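Local coordinates for peptidoglycan glycosyltransferase (Atopobium parvulum, PDB 4OVD), which is a penicillin-binding protein that pairs a dimerisation domain with a penicillin-binding transpeptidase domain, at residues Y179-N182 with D183-A186; I304-N308 with N309-P313. All coordinates share one frame; numbering follows the deposited sequence.

How the contacts relate
Contact 1 (179-186) precedes contact 2 (304-313) along the chain. Their centres are about 44 Å apart and their nearest atoms about 26 Å apart, so they do not touch. They lie on opposite sides of the chain's centre. Contact 1 falls in the dimerisation domain and contact 2 in the transpeptidase domain. They share no helix, strand or sheet. Contact 1 is the junction between the short helices 176-180 and 182-185, near the surface. Contact 2 ends helix 298-307 and leads toward strand 316-319. Each is a local turn in its own part of the molecule. Contact 1 ends one short helix and starts the next; contact 2 ends a longer one.

Contact 1: Y179-N182 with D183-A186; sequences YYYN and DILA
The Y181 ring meets CG1 of I184 obliquely. One of its faces carries Y180 CD2, 3.6 Å above the plane and over the ring centre. Y180 thus turns its ring edge to that face, and Y181 CD2 lies in the plane of the Y180 ring. CB of Y181 also touches L185 CD1 at 3.9 Å.

Y181 leaves helix 176-180 and stands at the N-cap position of helix 182-185. Its carbonyl O takes L185 N at 2.8 Å and, more weakly, I184 N at 3.2 Å. The L185 bond is the straighter of the two. L185 CG sits beside its own backbone N (chi1 -75°), and this brings CG to 3.2 Å from Y181 O. N182 O accepts A186 N at 2.7 Å. A water donates to Y180 O and accepts from D183 N, bridging the break between the helices.

Two polar side-chain ends bond outward: Y181 OH to D385, and N182 OD1 to R59 and G173 N. The helix start is therefore gripped mainly by main-chain bonds, with a water linking the two helices and with Y181 and N182 tying the turn to D385, R59 and G173.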
ATOM      1  N   TYR A 179      -5.265  19.574   1.655  1.00 38.39           N
ATOM      2  CA  TYR A 179      -6.700  19.443   1.581  1.00 39.50           C
ATOM      3  C   TYR A 179      -7.242  18.614   2.738  1.00 39.32           C
ATOM      4  O   TYR A 179      -8.192  18.994   3.426  1.00 39.45           O
ATOM      5  CB  TYR A 179      -7.189  18.802   0.243  1.00 35.84           C
ATOM      6  CG  TYR A 179      -8.697  18.551   0.232  1.00 35.76           C
ATOM      7  CD1 TYR A 179      -9.605  19.598   0.055  1.00 39.08           C
ATOM      8  CD2 TYR A 179      -9.195  17.317   0.464  1.00 37.02           C
ATOM      9  CE1 TYR A 179     -10.992  19.389   0.101  1.00 39.16           C
ATOM     10  CE2 TYR A 179     -10.555  17.082   0.512  1.00 41.07           C
ATOM     11  CZ  TYR A 179     -11.448  18.124   0.327  1.00 41.63           C
ATOM     12  OH  TYR A 179     -12.797  17.840   0.335  1.00 48.98           O
ATOM     13  N   TYR A 180      -6.648  17.472   2.956  1.00 36.00           N
ATOM     14  CA  TYR A 180      -7.167  16.539   3.984  1.00 39.86           C
ATOM     15  C   TYR A 180      -7.237  17.207   5.368  1.00 36.58           C
ATOM     16  O   TYR A 180      -8.240  17.073   6.076  1.00 45.63           O
ATOM     17  CB  TYR A 180      -6.344  15.247   4.048  1.00 37.64           C
ATOM     18  CG  TYR A 180      -7.018  14.170   4.798  1.00 37.95           C
ATOM     19  CD1 TYR A 180      -7.923  13.386   4.160  1.00 42.36           C
ATOM     20  CD2 TYR A 180      -6.807  13.975   6.142  1.00 37.00           C
ATOM     21  CE1 TYR A 180      -8.616  12.414   4.788  1.00 40.70           C
ATOM     22  CE2 TYR A 180      -7.520  13.002   6.815  1.00 39.71           C
ATOM     23  CZ  TYR A 180      -8.405  12.219   6.103  1.00 42.03           C
ATOM     24  OH  TYR A 180      -9.148  11.238   6.615  1.00 46.12           O
ATOM     25  N   TYR A 181      -6.219  17.955   5.711  1.00 34.11           N
ATOM     26  CA  TYR A 181      -6.162  18.629   7.000  1.00 38.46           C
ATOM     27  C   TYR A 181      -6.326  20.162   6.858  1.00 43.00           C
ATOM     28  O   TYR A 181      -5.774  20.959   7.648  1.00 41.39           O
ATOM     29  CB  TYR A 181      -4.828  18.322   7.701  1.00 42.46           C
ATOM     30  CG  TYR A 181      -4.688  16.865   8.158  1.00 42.87           C
ATOM     31  CD1 TYR A 181      -5.460  16.387   9.214  1.00 43.97           C
ATOM     32  CD2 TYR A 181      -3.795  15.979   7.534  1.00 40.42           C
ATOM     33  CE1 TYR A 181      -5.325  15.081   9.665  1.00 43.41           C
ATOM     34  CE2 TYR A 181      -3.639  14.669   7.990  1.00 41.72           C
ATOM     35  CZ  TYR A 181      -4.437  14.221   9.044  1.00 40.25           C
ATOM     36  OH  TYR A 181      -4.321  12.948   9.558  1.00 40.45           O
ATOM     37  N   ASN A 182      -7.136  20.582   5.892  1.00 43.32           N
ATOM     38  CA  ASN A 182      -7.228  22.012   5.636  1.00 43.07           C
ATOM     39  C   ASN A 182      -7.848  22.754   6.799  1.00 42.51           C
ATOM     40  O   ASN A 182      -7.398  23.836   7.107  1.00 47.85           O
ATOM     41  CB  ASN A 182      -8.065  22.279   4.392  1.00 44.64           C
ATOM     42  CG  ASN A 182      -8.090  23.732   4.038  1.00 44.15           C
ATOM     43  OD1 ASN A 182      -7.090  24.275   3.604  1.00 37.70           O
ATOM     44  ND2 ASN A 182      -9.264  24.363   4.171  1.00 45.88           N
ATOM     45  N   ASP A 183      -8.862  22.181   7.447  1.00 45.73           N
ATOM     46  CA  ASP A 183      -9.539  22.905   8.547  1.00 56.28           C
ATOM     47  C   ASP A 183      -8.644  23.086   9.742  1.00 60.14           C
ATOM     48  O   ASP A 183      -8.801  24.050  10.483  1.00 63.18           O
ATOM     49  CB  ASP A 183     -10.919  22.360   8.910  1.00 63.12           C
ATOM     50  CG  ASP A 183     -10.914  20.898   9.233  1.00 79.37           C
ATOM     51  OD1 ASP A 183      -9.821  20.306   9.424  1.00114.98           O
ATOM     52  OD2 ASP A 183     -12.028  20.327   9.285  1.00 88.91           O
ATOM     53  N   ILE A 184      -7.669  22.206   9.934  1.00 52.97           N
ATOM     54  CA  ILE A 184      -6.761  22.481  11.008  1.00 54.22           C
ATOM     55  C   ILE A 184      -5.568  23.278  10.501  1.00 46.32           C
ATOM     56  O   ILE A 184      -5.044  24.111  11.211  1.00 44.44           O
ATOM     57  CB  ILE A 184      -6.475  21.256  11.928  1.00 60.00           C
ATOM     58  CG1 ILE A 184      -5.638  20.195  11.262  1.00 56.86           C
ATOM     59  CG2 ILE A 184      -7.787  20.678  12.458  1.00 59.92           C
ATOM     60  CD1 ILE A 184      -4.200  20.598  11.223  1.00 64.60           C
ATOM     61  N   LEU A 185      -5.150  23.106   9.257  1.00 47.02           N
ATOM     62  CA  LEU A 185      -3.974  23.883   8.723  1.00 41.73           C
ATOM     63  C   LEU A 185      -4.319  25.367   8.427  1.00 42.04           C
ATOM     64  O   LEU A 185      -3.456  26.276   8.485  1.00 44.90           O
ATOM     65  CB  LEU A 185      -3.525  23.259   7.417  1.00 45.60           C
ATOM     66  CG  LEU A 185      -2.779  21.958   7.560  1.00 41.19           C
ATOM     67  CD1 LEU A 185      -2.600  21.192   6.274  1.00 40.55           C
ATOM     68  CD2 LEU A 185      -1.419  22.314   8.158  1.00 46.55           C
ATOM     69  N   ALA A 186      -5.557  25.602   8.018  1.00 46.73           N
ATOM     70  CA  ALA A 186      -6.029  26.976   7.686  1.00 49.67           C
ATOM     71  C   ALA A 186      -6.312  27.697   8.980  1.00 53.44           C
ATOM     72  O   ALA A 186      -6.900  27.160   9.921  1.00 54.20           O
ATOM     73  CB  ALA A 186      -7.313  26.920   6.868  1.00 46.27           C
TER
HETATM   74  O   HOH W   1      -9.910  19.289   6.885  1.00 46.29           O

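Contact 2: I304-N308 with N309-P313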
ATOM      1  N   ILE A 304      -5.880 -16.829   6.449  1.00 30.64           N
ATOM      2  CA  ILE A 304      -7.206 -17.223   6.852  1.00 34.58           C
ATOM      3  C   ILE A 304      -7.331 -18.716   7.179  1.00 34.69           C
ATOM      4  O   ILE A 304      -7.936 -19.058   8.184  1.00 35.42           O
ATOM      5  CB  ILE A 304      -8.217 -16.823   5.761  1.00 33.29           C
ATOM      6  CG1 ILE A 304      -8.327 -15.316   5.687  1.00 31.15           C
ATOM      7  CG2 ILE A 304      -9.595 -17.380   6.069  1.00 36.62           C
ATOM      8  CD1 ILE A 304      -9.087 -14.880   4.413  1.00 34.56           C
ATOM      9  N   GLY A 305      -6.746 -19.573   6.334  1.00 33.84           N
ATOM     10  CA  GLY A 305      -6.759 -20.977   6.538  1.00 34.56           C
ATOM     11  C   GLY A 305      -6.006 -21.378   7.787  1.00 33.71           C
ATOM     12  O   GLY A 305      -6.495 -22.119   8.659  1.00 37.72           O
ATOM     13  N   VAL A 306      -4.841 -20.812   7.921  1.00 32.22           N
ATOM     14  CA  VAL A 306      -3.992 -21.136   9.039  1.00 33.20           C
ATOM     15  C   VAL A 306      -4.629 -20.635  10.317  1.00 33.82           C
ATOM     16  O   VAL A 306      -4.714 -21.334  11.321  1.00 37.46           O
ATOM     17  CB  VAL A 306      -2.609 -20.498   8.850  1.00 33.13           C
ATOM     18  CG1 VAL A 306      -1.802 -20.599  10.159  1.00 40.43           C
ATOM     19  CG2 VAL A 306      -1.853 -21.172   7.714  1.00 33.00           C
ATOM     20  N   ASP A 307      -5.145 -19.419  10.281  1.00 33.17           N
ATOM     21  CA  ASP A 307      -5.724 -18.878  11.487  1.00 35.42           C
ATOM     22  C   ASP A 307      -6.959 -19.650  11.834  1.00 39.87           C
ATOM     23  O   ASP A 307      -7.373 -19.637  12.956  1.00 36.68           O
ATOM     24  CB  ASP A 307      -6.066 -17.399  11.379  1.00 39.41           C
ATOM     25  CG  ASP A 307      -6.096 -16.739  12.784  1.00 47.30           C
ATOM     26  OD1 ASP A 307      -5.075 -16.847  13.568  1.00 44.10           O
ATOM     27  OD2 ASP A 307      -7.137 -16.139  13.080  1.00 48.62           O
ATOM     28  N   ASN A 308      -7.612 -20.268  10.867  1.00 38.52           N
ATOM     29  CA  ASN A 308      -8.781 -21.103  11.211  1.00 36.57           C
ATOM     30  C   ASN A 308      -8.373 -22.562  11.525  1.00 34.33           C
ATOM     31  O   ASN A 308      -9.213 -23.419  11.705  1.00 33.98           O
ATOM     32  CB  ASN A 308      -9.778 -21.069  10.079  1.00 37.02           C
ATOM     33  CG  ASN A 308     -10.725 -19.876  10.185  1.00 41.61           C
ATOM     34  OD1 ASN A 308     -11.672 -19.942  10.888  1.00 42.62           O
ATOM     35  ND2 ASN A 308     -10.494 -18.849   9.430  1.00 43.47           N
ATOM     36  N   ASN A 309      -7.074 -22.843  11.506  1.00 33.17           N
ATOM     37  CA  ASN A 309      -6.527 -24.168  11.861  1.00 38.14           C
ATOM     38  C   ASN A 309      -6.983 -25.257  10.881  1.00 36.95           C
ATOM     39  O   ASN A 309      -7.289 -26.389  11.245  1.00 37.42           O
ATOM     40  CB  ASN A 309      -6.877 -24.561  13.300  1.00 41.47           C
ATOM     41  CG  ASN A 309      -6.321 -23.576  14.379  1.00 45.03           C
ATOM     42  OD1 ASN A 309      -7.010 -23.241  15.311  1.00 49.19           O
ATOM     43  ND2 ASN A 309      -5.124 -23.099  14.212  1.00 42.54           N
ATOM     44  N   LEU A 310      -6.961 -24.899   9.618  1.00 34.73           N
ATOM     45  CA  LEU A 310      -7.382 -25.791   8.599  1.00 34.52           C
ATOM     46  C   LEU A 310      -6.213 -26.421   7.883  1.00 31.08           C
ATOM     47  O   LEU A 310      -6.399 -27.375   7.139  1.00 33.07           O
ATOM     48  CB  LEU A 310      -8.254 -25.057   7.601  1.00 36.14           C
ATOM     49  CG  LEU A 310      -9.510 -24.437   8.214  1.00 38.02           C
ATOM     50  CD1 LEU A 310     -10.240 -23.674   7.137  1.00 39.53           C
ATOM     51  CD2 LEU A 310     -10.461 -25.411   8.862  1.00 40.57           C
ATOM     52  N   PHE A 311      -5.034 -25.865   8.081  1.00 28.81           N
ATOM     53  CA  PHE A 311      -3.808 -26.422   7.565  1.00 26.55           C
ATOM     54  C   PHE A 311      -2.692 -25.620   8.131  1.00 29.56           C
ATOM     55  O   PHE A 311      -2.920 -24.561   8.749  1.00 32.01           O
ATOM     56  CB  PHE A 311      -3.732 -26.336   6.002  1.00 32.66           C
ATOM     57  CG  PHE A 311      -4.150 -25.013   5.413  1.00 32.98           C
ATOM     58  CD1 PHE A 311      -3.316 -23.930   5.412  1.00 32.11           C
ATOM     59  CD2 PHE A 311      -5.415 -24.891   4.808  1.00 31.28           C
ATOM     60  CE1 PHE A 311      -3.709 -22.721   4.826  1.00 36.15           C
ATOM     61  CE2 PHE A 311      -5.817 -23.685   4.261  1.00 32.16           C
ATOM     62  CZ  PHE A 311      -4.955 -22.605   4.266  1.00 35.23           C
ATOM     63  N   GLY A 312      -1.466 -26.079   7.907  1.00 29.40           N
ATOM     64  CA  GLY A 312      -0.266 -25.276   8.336  1.00 33.12           C
ATOM     65  C   GLY A 312       0.721 -25.269   7.155  1.00 37.61           C
ATOM     66  O   GLY A 312       0.450 -25.906   6.142  1.00 36.54           O
ATOM     67  N   PRO A 313       1.883 -24.588   7.281  1.00 35.35           N
ATOM     68  CA  PRO A 313       2.876 -24.478   6.212  1.00 34.36           C
ATOM     69  C   PRO A 313       3.308 -25.800   5.588  1.00 34.74           C
ATOM     70  O   PRO A 313       3.499 -25.915   4.379  1.00 31.39           O
ATOM     71  CB  PRO A 313       4.037 -23.843   6.926  1.00 39.21           C
ATOM     72  CG  PRO A 313       3.387 -22.962   7.927  1.00 40.79           C
ATOM     73  CD  PRO A 313       2.223 -23.735   8.428  1.00 38.26           C
TER
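This is a local C-terminal helix cap. It closes helix 298-307 in the transpeptidase part of the chain and leads into the loop before strand 316-319. Two backbone bonds cross from the loop to the last helical turn. L310 N donates to G305 O at 3.0 Å, and the bond is fairly straight (164°). N309 N donates to V306 O at 2.8 Å, from above the carbonyl plane. N309 has positive phi (64°), which turns the chain back over the helix end.

F311 then turns its ring back against the last helical turn. Its CG lies between its backbone N and carbonyl carbon (chi1 45°), and the ring reaches back to the helix. CZ comes to 3.3 Å from G305 CA, and G305 C lies over one ring face, offset toward the rim. G305 has no side chain, so the ring can lie directly against the backbone. V306 CG2 lies oblique to the F311 ring, 3.8 Å from F311 CE1, and the two side chains cross at about a right angle. Helix 353-364 also packs on F311, through L359, L363 and I364.

Nearby, N308 CB touches L310 CG at 3.9 Å. The N308 amide turns back to the helix, and ND2 donates to I304 O at 2.9 Å. That oxygen also accepts N308 N, from the opposite face of its plane. Two bonds from one residue therefore hold I304 O. R368 of helix 366-375 touches both N308 and L310, while D307 OD1 bonds to T460 and S457 N.

The paired bonds to G305 O and V306 O, with N309 at positive phi, make up a Schellman motif, here followed by an aromatic residue packed on the glycine of the last turn.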